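Side-chain contacts in bifunctional protein FolD (Thermus thermophilus, PDB 6V6Y), which probably oxidises methylenetetrahydrofolate with NADP and hydrolyses the resulting methenyl form to 10-formyltetrahydrofolate, working as a homodimer in one-carbon metabolism: residues V15-E18 / I19-R22; G38-P41 / A42-A45; G162-N165 / I166-K169; L184-S187 / K188-D191. All coordinates share one frame; numbering follows the deposited sequence.

Contact 1 of 4, residues V15-E18 / I19-R22; sequences VYEE and IRAR
The carbonyls of V15, Y16, E17 and E18 accept in turn the amides of I19, R20, A21 and R22, four consecutive i to i+4 bonds of helix 8-24, the straightest being R20 N to Y16 O with 172° at the hydrogen. On the buried side I19 reaches back one turn: its CG1 passes 3.4 Å from V15 O, and its CD1 methyl meets V15 CG1 at 3.9 Å. V15 turns CG1 anti to its own nitrogen (chi1 176°), which sets this methyl against I19 CD1. The same I19 CD1 comes up to the Y16 ring at its edge, 4.3 Å from Y16 CD1. The ring itself is wedged between helices 41-57 and 257-276.

R20 folds back along the helix toward Y16 and E17. Its CG lies 3.2 Å from Y16 O, and a bend at chi3 brings the guanidinium across Y16 CB, which sits 3.5 Å off one face, toward the rim. E17 approaches the edge of that group, with OE1 2.9 Å from R20 NH2 in a salt bridge, although NH2 is placed with some doubt. E13, one turn before E17 and two before R20, also forms a salt bridge with R20, and E18 pairs with R144. The helix is thus amphipathic, and if the R20 guanidinium is placed correctly, its charge probably offsets the repulsion between the nearby carboxylates of E13 and E17.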
loop_
_atom_site.group_PDB
_atom_site.type_symbol
_atom_site.label_atom_id
_atom_site.label_comp_id
_atom_site.label_asym_id
_atom_site.label_seq_id
_atom_site.Cartn_x
_atom_site.Cartn_y
_atom_site.Cartn_z
ATOM N N VAL A 15 -5.164 5.533 25.424
ATOM C CA VAL A 15 -3.799 5.369 24.908
ATOM C C VAL A 15 -2.783 5.953 25.883
ATOM O O VAL A 15 -1.727 5.359 26.133
ATOM C CB VAL A 15 -3.634 6.007 23.514
ATOM C CG1 VAL A 15 -2.148 5.898 23.051
ATOM C CG2 VAL A 15 -4.574 5.382 22.489
ATOM N N TYR A 16 -3.075 7.141 26.425
ATOM C CA TYR A 16 -2.140 7.816 27.320
ATOM C C TYR A 16 -1.954 7.035 28.610
ATOM O O TYR A 16 -0.842 6.972 29.146
ATOM C CB TYR A 16 -2.635 9.227 27.618
ATOM C CG TYR A 16 -2.523 10.172 26.441
ATOM C CD1 TYR A 16 -1.443 10.105 25.560
ATOM C CD2 TYR A 16 -3.503 11.128 26.204
ATOM C CE1 TYR A 16 -1.350 10.973 24.479
ATOM C CE2 TYR A 16 -3.413 11.997 25.134
ATOM C CZ TYR A 16 -2.335 11.916 24.281
ATOM O OH TYR A 16 -2.259 12.791 23.229
ATOM N N GLU A 17 -3.035 6.449 29.127
ATOM C CA GLU A 17 -2.946 5.566 30.283
ATOM C C GLU A 17 -2.032 4.379 29.993
ATOM O O GLU A 17 -1.180 4.021 30.818
ATOM C CB GLU A 17 -4.349 5.100 30.670
ATOM C CG GLU A 17 -4.713 5.195 32.149
ATOM C CD GLU A 17 -4.250 6.480 32.821
ATOM O OE1 GLU A 17 -4.614 7.580 32.341
ATOM O OE2 GLU A 17 -3.529 6.378 33.838
ATOM N N GLU A 18 -2.183 3.761 28.811
ATOM C CA GLU A 18 -1.278 2.680 28.412
ATOM C C GLU A 18 0.172 3.146 28.372
ATOM O O GLU A 18 1.084 2.406 28.774
ATOM C CB GLU A 18 -1.680 2.114 27.048
ATOM C CG GLU A 18 -2.774 1.052 27.140
ATOM C CD GLU A 18 -3.542 0.824 25.844
ATOM O OE1 GLU A 18 -4.755 0.524 25.929
ATOM O OE2 GLU A 18 -2.940 0.936 24.750
ATOM N N ILE A 19 0.411 4.366 27.882
ATOM C CA ILE A 19 1.781 4.860 27.761
ATOM C C ILE A 19 2.380 5.109 29.146
ATOM O O ILE A 19 3.493 4.662 29.443
ATOM C CB ILE A 19 1.824 6.123 26.880
ATOM C CG1 ILE A 19 1.550 5.773 25.407
ATOM C CG2 ILE A 19 3.174 6.853 27.035
ATOM C CD1 ILE A 19 1.348 7.002 24.510
ATOM N N ARG A 20 1.647 5.815 30.016
ATOM C CA ARG A 20 2.171 6.097 31.352
ATOM C C ARG A 20 2.518 4.805 32.085
ATOM O O ARG A 20 3.569 4.710 32.731
ATOM C CB ARG A 20 1.164 6.930 32.155
ATOM C CG ARG A 20 0.845 8.274 31.523
ATOM C CD ARG A 20 -0.028 9.138 32.409
ATOM N NE ARG A 20 -1.450 9.068 32.069
ATOM C CZ ARG A 20 -2.112 10.022 31.412
ATOM N NH1 ARG A 20 -1.479 11.116 30.999
ATOM N NH2 ARG A 20 -3.409 9.888 31.163
ATOM N N ALA A 21 1.661 3.786 31.956
ATOM C CA ALA A 21 1.911 2.510 32.615
ATOM C C ALA A 21 3.211 1.891 32.139
ATOM O O ALA A 21 3.990 1.366 32.943
ATOM C CB ALA A 21 0.751 1.547 32.365
ATOM N N ARG A 22 3.463 1.937 30.832
ATOM C CA ARG A 22 4.632 1.258 30.295
ATOM C C ARG A 22 5.922 2.002 30.640
ATOM O O ARG A 22 6.984 1.381 30.733
ATOM C CB ARG A 22 4.462 1.081 28.782
ATOM C CG ARG A 22 5.576 0.309 28.101
ATOM C CD ARG A 22 5.368 -1.195 28.184
ATOM N NE ARG A 22 6.465 -1.916 27.542
ATOM C CZ ARG A 22 7.655 -2.116 28.107
ATOM N NH1 ARG A 22 7.895 -1.649 29.330
ATOM N NH2 ARG A 22 8.606 -2.781 27.454
#

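Contact 2 of 4, residues G38-P41 / A42-A45; sequences GEDP and ASVA
D40 and S43 form the tight part of this contact, at the start of helix 41-57. D40 is the N-cap: with CG anti to its own nitrogen (chi1 169°), the carboxylate folds over the first turn and OD2 takes two bonds from one residue. The hydroxyl S43 OG donates to the anti lone pair of D40 OD2 over 2.7 Å, while S43 N comes to D40 OD2 from above the carboxylate plane, 3.2 Å away. On the backbone, V44 N donates to D40 O at 2.8 Å, nearly along the C=O axis, and V44 CG2 packs 3.3 Å from the same D40 O. With an alanine here instead of D40, S43 would probably lose the side-chain acceptor that its amide and hydroxyl share, the hydroxyl being freer to turn.

The outer side is looser. The P41 ring faces solvent, and E39 OE1 only brushes V44 CG2 at 4.0 Å, its carboxylate being paired with R36. In the fold, the turn leads from strand 31-37, through G38 bonded to the backbone of Y66, into the helix of a beta-alpha-beta crossover to strand 60-66, with S43 resting on the loop residues Q94 and P96.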
loop_
_atom_site.group_PDB
_atom_site.type_symbol
_atom_site.label_atom_id
_atom_site.label_comp_id
_atom_site.label_asym_id
_atom_site.label_seq_id
_atom_site.Cartn_x
_atom_site.Cartn_y
_atom_site.Cartn_z
ATOM N N GLY A 38 10.267 27.736 9.019
ATOM C CA GLY A 38 9.346 28.840 8.795
ATOM C C GLY A 38 8.320 28.988 9.900
ATOM O O GLY A 38 8.404 28.359 10.958
ATOM N N GLU A 39 7.305 29.811 9.625
ATOM C CA GLU A 39 6.360 30.253 10.645
ATOM C C GLU A 39 4.904 30.095 10.191
ATOM O O GLU A 39 4.044 30.917 10.526
ATOM C CB GLU A 39 6.641 31.704 11.043
ATOM C CG GLU A 39 8.018 31.938 11.706
ATOM C CD GLU A 39 8.179 31.194 13.039
ATOM O OE1 GLU A 39 7.257 31.250 13.882
ATOM O OE2 GLU A 39 9.231 30.548 13.247
ATOM N N ASP A 40 4.588 29.033 9.451
ATOM C CA ASP A 40 3.200 28.820 9.042
ATOM C C ASP A 40 2.319 28.663 10.282
ATOM O O ASP A 40 2.600 27.806 11.135
ATOM C CB ASP A 40 3.061 27.593 8.133
ATOM C CG ASP A 40 1.595 27.192 7.903
ATOM O OD1 ASP A 40 0.766 28.085 7.628
ATOM O OD2 ASP A 40 1.271 25.984 8.006
ATOM N N PRO A 41 1.258 29.466 10.422
ATOM C CA PRO A 41 0.525 29.498 11.697
ATOM C C PRO A 41 -0.128 28.182 12.045
ATOM O O PRO A 41 -0.215 27.836 13.232
ATOM C CB PRO A 41 -0.522 30.603 11.472
ATOM C CG PRO A 41 0.045 31.444 10.369
ATOM C CD PRO A 41 0.766 30.480 9.477
ATOM N N ALA A 42 -0.619 27.448 11.047
ATOM C CA ALA A 42 -1.127 26.111 11.315
ATOM C C ALA A 42 0.002 25.179 11.728
ATOM O O ALA A 42 -0.178 24.320 12.599
ATOM C CB ALA A 42 -1.855 25.567 10.087
ATOM N N SER A 43 1.177 25.331 11.112
ATOM C CA SER A 43 2.311 24.499 11.502
ATOM C C SER A 43 2.746 24.807 12.932
ATOM O O SER A 43 2.952 23.888 13.735
ATOM C CB SER A 43 3.466 24.695 10.523
ATOM O OG SER A 43 3.077 24.326 9.210
ATOM N N VAL A 44 2.852 26.093 13.280
ATOM C CA VAL A 44 3.215 26.477 14.645
ATOM C C VAL A 44 2.289 25.814 15.660
ATOM O O VAL A 44 2.743 25.196 16.633
ATOM C CB VAL A 44 3.199 28.008 14.790
ATOM C CG1 VAL A 44 3.411 28.394 16.239
ATOM C CG2 VAL A 44 4.264 28.624 13.894
ATOM N N ALA A 45 0.971 25.910 15.431
ATOM C CA ALA A 45 0.003 25.376 16.388
ATOM C C ALA A 45 0.114 23.854 16.526
ATOM O O ALA A 45 0.058 23.318 17.643
ATOM C CB ALA A 45 -1.409 25.782 15.971
#

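Contact 3 of 4, residues G162-N165 / I166-K169; sequences GRSN and IVGK. With NAP (NADP nicotinamide-adenine-dinucleotide phosphate), chain B.
S164 OG holds the turn together by hydrogen bonds, accepting V167 N at 2.9 Å and, weakly, I166 N. A chi1 of 80° sets this oxygen between the backbone nitrogen and the carbonyl carbon, facing the amides that follow. It also donates, weakly, to O2N of the NADP pyrophosphate. K169 N donates to S164 O at 3.0 Å and closes the turn into helix 168-177. A water bridges the same bend, accepting from both S164 N and G168 N.

Packing is close. G168 CA makes a C-H...O contact of 3.3 Å with G162 O, and a beta carbon on G168 would clash with that oxygen and with R163 CA. G162 CA lies 3.6 Å from O4B of the adenine-side ribose. I166 CG2 comes within 3.9 Å of NADP C5N, and V167 CG2 lies nearest O2N of the pyrophosphate. N165 and K169 run side by side, N165 OD1 lying against K169 CE.

The ionic part belongs to R163. Its chain, extended from CG to NE, lays the guanidinium edge-on to the 2'-phosphate: NE reaches NADP O1X at 3.0 Å and NH2 reaches NADP O2X at 2.6 Å, while NH1 forms a salt bridge with D179 of the second subunit.

Further bonds to that subunit run from N165 ND2 to S129 O and from K169 NZ to W128 O, both acceptors on the second subunit. This is the glycine-rich loop of a Rossmann domain, and an arginine set against the 2'-phosphate is consistent with a preference for NADP over NAD.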
loop_
_atom_site.group_PDB
_atom_site.type_symbol
_atom_site.label_atom_id
_atom_site.label_comp_id
_atom_site.label_asym_id
_atom_site.label_seq_id
_atom_site.Cartn_x
_atom_site.Cartn_y
_atom_site.Cartn_z
ATOM N N GLY A 162 -10.488 9.957 -0.031
ATOM C CA GLY A 162 -9.219 10.641 0.034
ATOM C C GLY A 162 -8.123 9.605 -0.001
ATOM O O GLY A 162 -8.232 8.565 0.657
ATOM N N ARG A 163 -7.067 9.856 -0.761
ATOM C CA ARG A 163 -6.062 8.831 -0.991
ATOM C C ARG A 163 -4.660 9.379 -0.759
ATOM O O ARG A 163 -3.719 9.044 -1.487
ATOM C CB ARG A 163 -6.193 8.259 -2.406
ATOM C CG ARG A 163 -6.076 9.323 -3.472
ATOM C CD ARG A 163 -5.894 8.759 -4.870
ATOM N NE ARG A 163 -6.156 9.818 -5.837
ATOM C CZ ARG A 163 -6.062 9.687 -7.156
ATOM N NH1 ARG A 163 -5.691 8.534 -7.688
ATOM N NH2 ARG A 163 -6.339 10.723 -7.938
ATOM N N SER A 164 -4.486 10.222 0.260
ATOM C CA SER A 164 -3.169 10.793 0.509
ATOM C C SER A 164 -2.254 9.777 1.186
ATOM O O SER A 164 -2.704 8.742 1.700
ATOM C CB SER A 164 -3.283 12.036 1.387
ATOM O OG SER A 164 -3.431 11.628 2.728
ATOM N N ASN A 165 -0.948 10.079 1.165
ATOM C CA ASN A 165 0.040 9.298 1.907
ATOM C C ASN A 165 -0.054 9.537 3.417
ATOM O O ASN A 165 0.434 8.716 4.210
ATOM C CB ASN A 165 1.461 9.658 1.441
ATOM C CG ASN A 165 1.780 9.135 0.053
ATOM O OD1 ASN A 165 1.282 8.089 -0.358
ATOM N ND2 ASN A 165 2.636 9.848 -0.672
ATOM N N ILE A 166 -0.648 10.655 3.831
ATOM C CA ILE A 166 -0.762 10.947 5.258
ATOM C C ILE A 166 -1.959 10.243 5.883
ATOM O O ILE A 166 -1.899 9.846 7.055
ATOM C CB ILE A 166 -0.807 12.472 5.442
ATOM C CG1 ILE A 166 0.563 13.050 5.054
ATOM C CG2 ILE A 166 -1.152 12.867 6.891
ATOM C CD1 ILE A 166 0.491 14.434 4.480
ATOM N N VAL A 167 -3.055 10.039 5.133
ATOM C CA VAL A 167 -4.257 9.421 5.708
ATOM C C VAL A 167 -4.784 8.243 4.876
ATOM O O VAL A 167 -4.732 7.084 5.312
ATOM C CB VAL A 167 -5.372 10.472 5.904
ATOM C CG1 VAL A 167 -6.574 9.832 6.551
ATOM C CG2 VAL A 167 -4.872 11.655 6.728
ATOM N N GLY A 168 -5.334 8.526 3.692
ATOM C CA GLY A 168 -6.197 7.543 3.030
ATOM C C GLY A 168 -5.521 6.215 2.732
ATOM O O GLY A 168 -6.049 5.140 3.053
ATOM N N LYS A 169 -4.338 6.265 2.116
ATOM C CA LYS A 169 -3.673 5.022 1.723
ATOM C C LYS A 169 -3.151 4.208 2.908
ATOM O O LYS A 169 -3.441 3.000 2.970
ATOM C CB LYS A 169 -2.576 5.330 0.700
ATOM C CG LYS A 169 -3.155 5.802 -0.626
ATOM C CD LYS A 169 -2.088 5.804 -1.723
ATOM C CE LYS A 169 -1.158 6.982 -1.563
ATOM N NZ LYS A 169 -0.459 7.286 -2.845
HETATM P PA NAP B . -4.766 15.688 0.508
HETATM O O1A NAP B . -4.465 17.119 0.734
HETATM O O2A NAP B . -3.629 14.996 -0.138
HETATM O O5B NAP B . -6.109 15.544 -0.367
HETATM C C5B NAP B . -7.184 14.785 0.139
HETATM C C4B NAP B . -7.788 13.896 -0.941
HETATM O O4B NAP B . -9.187 14.085 -0.992
HETATM C C3B NAP B . -7.243 14.188 -2.329
HETATM O O3B NAP B . -6.286 13.210 -2.664
HETATM C C2B NAP B . -8.449 14.156 -3.257
HETATM O O2B NAP B . -8.413 13.073 -4.162
HETATM C C1B NAP B . -9.647 14.006 -2.327
HETATM N N9A NAP B . -10.649 15.054 -2.604
HETATM C C8A NAP B . -10.477 16.405 -2.448
HETATM N N7A NAP B . -11.622 17.028 -2.809
HETATM C C5A NAP B . -12.524 16.095 -3.188
HETATM C C6A NAP B . -13.835 16.190 -3.640
HETATM N N6A NAP B . -14.417 17.379 -3.762
HETATM N N1A NAP B . -14.529 15.042 -3.962
HETATM C C2A NAP B . -13.918 13.812 -3.831
HETATM N N3A NAP B . -12.616 13.726 -3.381
HETATM C C4A NAP B . -11.925 14.850 -3.068
HETATM O O3 NAP B . -5.164 14.985 1.900
HETATM P PN NAP B . -4.696 15.251 3.417
HETATM O O1N NAP B . -3.281 15.682 3.399
HETATM O O2N NAP B . -5.111 14.095 4.242
HETATM O O5D NAP B . -5.607 16.516 3.816
HETATM C C5D NAP B . -7.011 16.387 3.842
HETATM C C4D NAP B . -7.587 17.064 5.077
HETATM O O4D NAP B . -7.359 16.279 6.235
HETATM C C3D NAP B . -6.931 18.418 5.310
HETATM O O3D NAP B . -7.917 19.420 5.369
HETATM C C2D NAP B . -6.241 18.299 6.649
HETATM O O2D NAP B . -6.476 19.452 7.422
HETATM C C1D NAP B . -6.899 17.095 7.294
HETATM N N1N NAP B . -5.940 16.374 8.151
HETATM C C2N NAP B . -6.218 16.230 9.479
HETATM C C3N NAP B . -5.332 15.560 10.313
HETATM C C7N NAP B . -5.702 15.315 11.745
HETATM O O7N NAP B . -4.752 14.735 12.608
HETATM N N7N NAP B . -6.921 15.649 12.162
HETATM C C4N NAP B . -4.160 15.030 9.789
HETATM C C5N NAP B . -3.889 15.181 8.435
HETATM C C6N NAP B . -4.791 15.858 7.622
HETATM P P2B NAP B . -7.423 13.065 -5.435
HETATM O O1X NAP B . -6.030 12.684 -4.991
HETATM O O2X NAP B . -7.927 12.044 -6.427
HETATM O O3X NAP B . -7.394 14.433 -6.074
HETATM O O HOH W 1 -6.393 11.096 2.305
#

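Contact 4 of 4, residues L184-S187 / K188-D191; sequences LAHS and KTQD. With NAP (NADP nicotinamide-adenine-dinucleotide phosphate), chain B.
H186 and T189 bind each other in both directions: H186 N gives its hydrogen to T189 OG1 at 3.0 Å, and T189 N returns one to H186 O at 3.1 Å, the bond of a type I beta turn. Inside the turn K188 N donates to H186 ND1 over 3.1 Å, lying only 9° out of the imidazole plane. T189 OG1 has a further hydrogen-bond partner in T181 OG1 of the second subunit, and H186 NE2 is bonded there to A180 O.

S187 turns its polar groups to the cofactor. Its hydroxyl, held between backbone nitrogen and carbonyl carbon (chi1 79°), meets NADP O3X, with S187 OG 2.7 Å away, while S187 N is shared between O2B and O2X of the same 2'-phosphate.

The packing centres on the imidazole. T189 OG1 stands over the middle of one face, 3.8 Å above it, and K188 crosses the ring at about a right angle with CB 3.7 Å from H186 CE1. A185 CB adds a contact of 3.5 Å to T189 OG1. A phenylalanine in place of H186 would probably leave K188 N and the A180 carbonyl of the second subunit without their mates, leaving the start of the turn less firmly tied to that subunit.

L184, on the strand just before, pairs antiparallel with a strand of the second subunit, so the sheet runs on across the dimer. With ND1 on the turn and NE2 on the second subunit, the histidine joins turn to interface, and the turn in effect presents the S187 amide and hydroxyl to a phosphate that NAD lacks.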
loop_
_atom_site.group_PDB
_atom_site.type_symbol
_atom_site.label_atom_id
_atom_site.label_comp_id
_atom_site.label_asym_id
_atom_site.label_seq_id
_atom_site.Cartn_x
_atom_site.Cartn_y
_atom_site.Cartn_z
ATOM N N LEU A 184 -11.296 2.642 -1.716
ATOM C CA LEU A 184 -10.590 3.918 -1.731
ATOM C C LEU A 184 -11.221 4.792 -2.810
ATOM O O LEU A 184 -11.153 4.470 -4.007
ATOM C CB LEU A 184 -9.092 3.737 -1.966
ATOM C CG LEU A 184 -8.184 3.697 -0.729
ATOM C CD1 LEU A 184 -6.783 3.201 -1.072
ATOM C CD2 LEU A 184 -8.090 5.058 -0.029
ATOM N N ALA A 185 -11.845 5.890 -2.385
ATOM C CA ALA A 185 -12.431 6.872 -3.286
ATOM C C ALA A 185 -11.643 8.171 -3.196
ATOM O O ALA A 185 -10.808 8.364 -2.302
ATOM C CB ALA A 185 -13.919 7.096 -2.967
ATOM N N HIS A 186 -11.890 9.064 -4.142
ATOM C CA HIS A 186 -11.022 10.234 -4.297
ATOM C C HIS A 186 -11.687 11.184 -5.281
ATOM O O HIS A 186 -12.830 10.965 -5.707
ATOM C CB HIS A 186 -9.626 9.830 -4.773
ATOM C CG HIS A 186 -9.657 8.869 -5.917
ATOM N ND1 HIS A 186 -10.090 9.227 -7.178
ATOM C CD2 HIS A 186 -9.357 7.549 -5.983
ATOM C CE1 HIS A 186 -10.015 8.177 -7.978
ATOM N NE2 HIS A 186 -9.585 7.144 -7.276
ATOM N N SER A 187 -10.953 12.222 -5.680
ATOM C CA SER A 187 -11.590 13.285 -6.448
ATOM C C SER A 187 -12.010 12.848 -7.854
ATOM O O SER A 187 -12.803 13.546 -8.484
ATOM C CB SER A 187 -10.666 14.494 -6.526
ATOM O OG SER A 187 -9.664 14.282 -7.503
ATOM N N LYS A 188 -11.528 11.712 -8.358
ATOM C CA LYS A 188 -11.907 11.244 -9.689
ATOM C C LYS A 188 -12.926 10.114 -9.644
ATOM O O LYS A 188 -13.274 9.557 -10.701
ATOM C CB LYS A 188 -10.671 10.785 -10.480
ATOM C CG LYS A 188 -9.614 11.868 -10.692
ATOM C CD LYS A 188 -10.216 13.005 -11.499
ATOM C CE LYS A 188 -9.140 13.770 -12.238
ATOM N NZ LYS A 188 -8.229 14.454 -11.287
ATOM N N THR A 189 -13.377 9.734 -8.453
ATOM C CA THR A 189 -14.506 8.820 -8.354
ATOM C C THR A 189 -15.735 9.467 -8.980
ATOM O O THR A 189 -15.996 10.654 -8.773
ATOM C CB THR A 189 -14.776 8.474 -6.888
ATOM O OG1 THR A 189 -13.577 7.943 -6.299
ATOM C CG2 THR A 189 -15.916 7.474 -6.765
ATOM N N GLN A 190 -16.485 8.700 -9.769
ATOM C CA GLN A 190 -17.723 9.228 -10.324
ATOM C C GLN A 190 -18.900 8.784 -9.466
ATOM O O GLN A 190 -18.899 7.681 -8.905
ATOM C CB GLN A 190 -17.923 8.810 -11.788
ATOM C CG GLN A 190 -17.300 7.516 -12.172
ATOM C CD GLN A 190 -17.027 7.412 -13.672
ATOM O OE1 GLN A 190 -16.643 8.402 -14.319
ATOM N NE2 GLN A 190 -17.220 6.199 -14.234
ATOM N N ASP A 191 -19.889 9.667 -9.347
ATOM C CA ASP A 191 -21.029 9.456 -8.456
ATOM C C ASP A 191 -20.549 9.097 -7.047
ATOM O O ASP A 191 -20.914 8.066 -6.477
ATOM C CB ASP A 191 -21.973 8.384 -9.014
ATOM C CG ASP A 191 -23.439 8.595 -8.575
ATOM O OD1 ASP A 191 -23.711 9.524 -7.767
ATOM O OD2 ASP A 191 -24.321 7.831 -9.044
HETATM P PA NAP B . -4.766 15.688 0.508
HETATM O O1A NAP B . -4.465 17.119 0.734
HETATM O O2A NAP B . -3.629 14.996 -0.138
HETATM O O5B NAP B . -6.109 15.544 -0.367
HETATM C C5B NAP B . -7.184 14.785 0.139
HETATM C C4B NAP B . -7.788 13.896 -0.941
HETATM O O4B NAP B . -9.187 14.085 -0.992
HETATM C C3B NAP B . -7.243 14.188 -2.329
HETATM O O3B NAP B . -6.286 13.210 -2.664
HETATM C C2B NAP B . -8.449 14.156 -3.257
HETATM O O2B NAP B . -8.413 13.073 -4.162
HETATM C C1B NAP B . -9.647 14.006 -2.327
HETATM N N9A NAP B . -10.649 15.054 -2.604
HETATM C C8A NAP B . -10.477 16.405 -2.448
HETATM N N7A NAP B . -11.622 17.028 -2.809
HETATM C C5A NAP B . -12.524 16.095 -3.188
HETATM C C6A NAP B . -13.835 16.190 -3.640
HETATM N N6A NAP B . -14.417 17.379 -3.762
HETATM N N1A NAP B . -14.529 15.042 -3.962
HETATM C C2A NAP B . -13.918 13.812 -3.831
HETATM N N3A NAP B . -12.616 13.726 -3.381
HETATM C C4A NAP B . -11.925 14.850 -3.068
HETATM O O3 NAP B . -5.164 14.985 1.900
HETATM P PN NAP B . -4.696 15.251 3.417
HETATM O O1N NAP B . -3.281 15.682 3.399
HETATM O O2N NAP B . -5.111 14.095 4.242
HETATM O O5D NAP B . -5.607 16.516 3.816
HETATM C C5D NAP B . -7.011 16.387 3.842
HETATM C C4D NAP B . -7.587 17.064 5.077
HETATM O O4D NAP B . -7.359 16.279 6.235
HETATM C C3D NAP B . -6.931 18.418 5.310
HETATM O O3D NAP B . -7.917 19.420 5.369
HETATM C C2D NAP B . -6.241 18.299 6.649
HETATM O O2D NAP B . -6.476 19.452 7.422
HETATM C C1D NAP B . -6.899 17.095 7.294
HETATM N N1N NAP B . -5.940 16.374 8.151
HETATM C C2N NAP B . -6.218 16.230 9.479
HETATM C C3N NAP B . -5.332 15.560 10.313
HETATM C C7N NAP B . -5.702 15.315 11.745
HETATM O O7N NAP B . -4.752 14.735 12.608
HETATM N N7N NAP B . -6.921 15.649 12.162
HETATM C C4N NAP B . -4.160 15.030 9.789
HETATM C C5N NAP B . -3.889 15.181 8.435
HETATM C C6N NAP B . -4.791 15.858 7.622
HETATM P P2B NAP B . -7.423 13.065 -5.435
HETATM O O1X NAP B . -6.030 12.684 -4.991
HETATM O O2X NAP B . -7.927 12.044 -6.427
HETATM O O3X NAP B . -7.394 14.433 -6.074
#

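All four contacts are local and follow one another along the chain without nesting or crossing. Contact 1 lies within helix 8-24 and closes no loop; contact 2 closes the turn between strand 31-37 and helix 41-57. Both belong to the catalytic domain, their centres about 29 Å apart. Contact 3 closes the loop from strand 157-161 into helix 168-177, and contact 4 the turn after strand 181-185, the next strand of the same Rossmann crossover. These last two touch: G162 N lies 2.8 Å from A185 O, R163 NE rests 3.6 Å from H186 CG, and together they grip the 2'-phosphate and reach the second subunit.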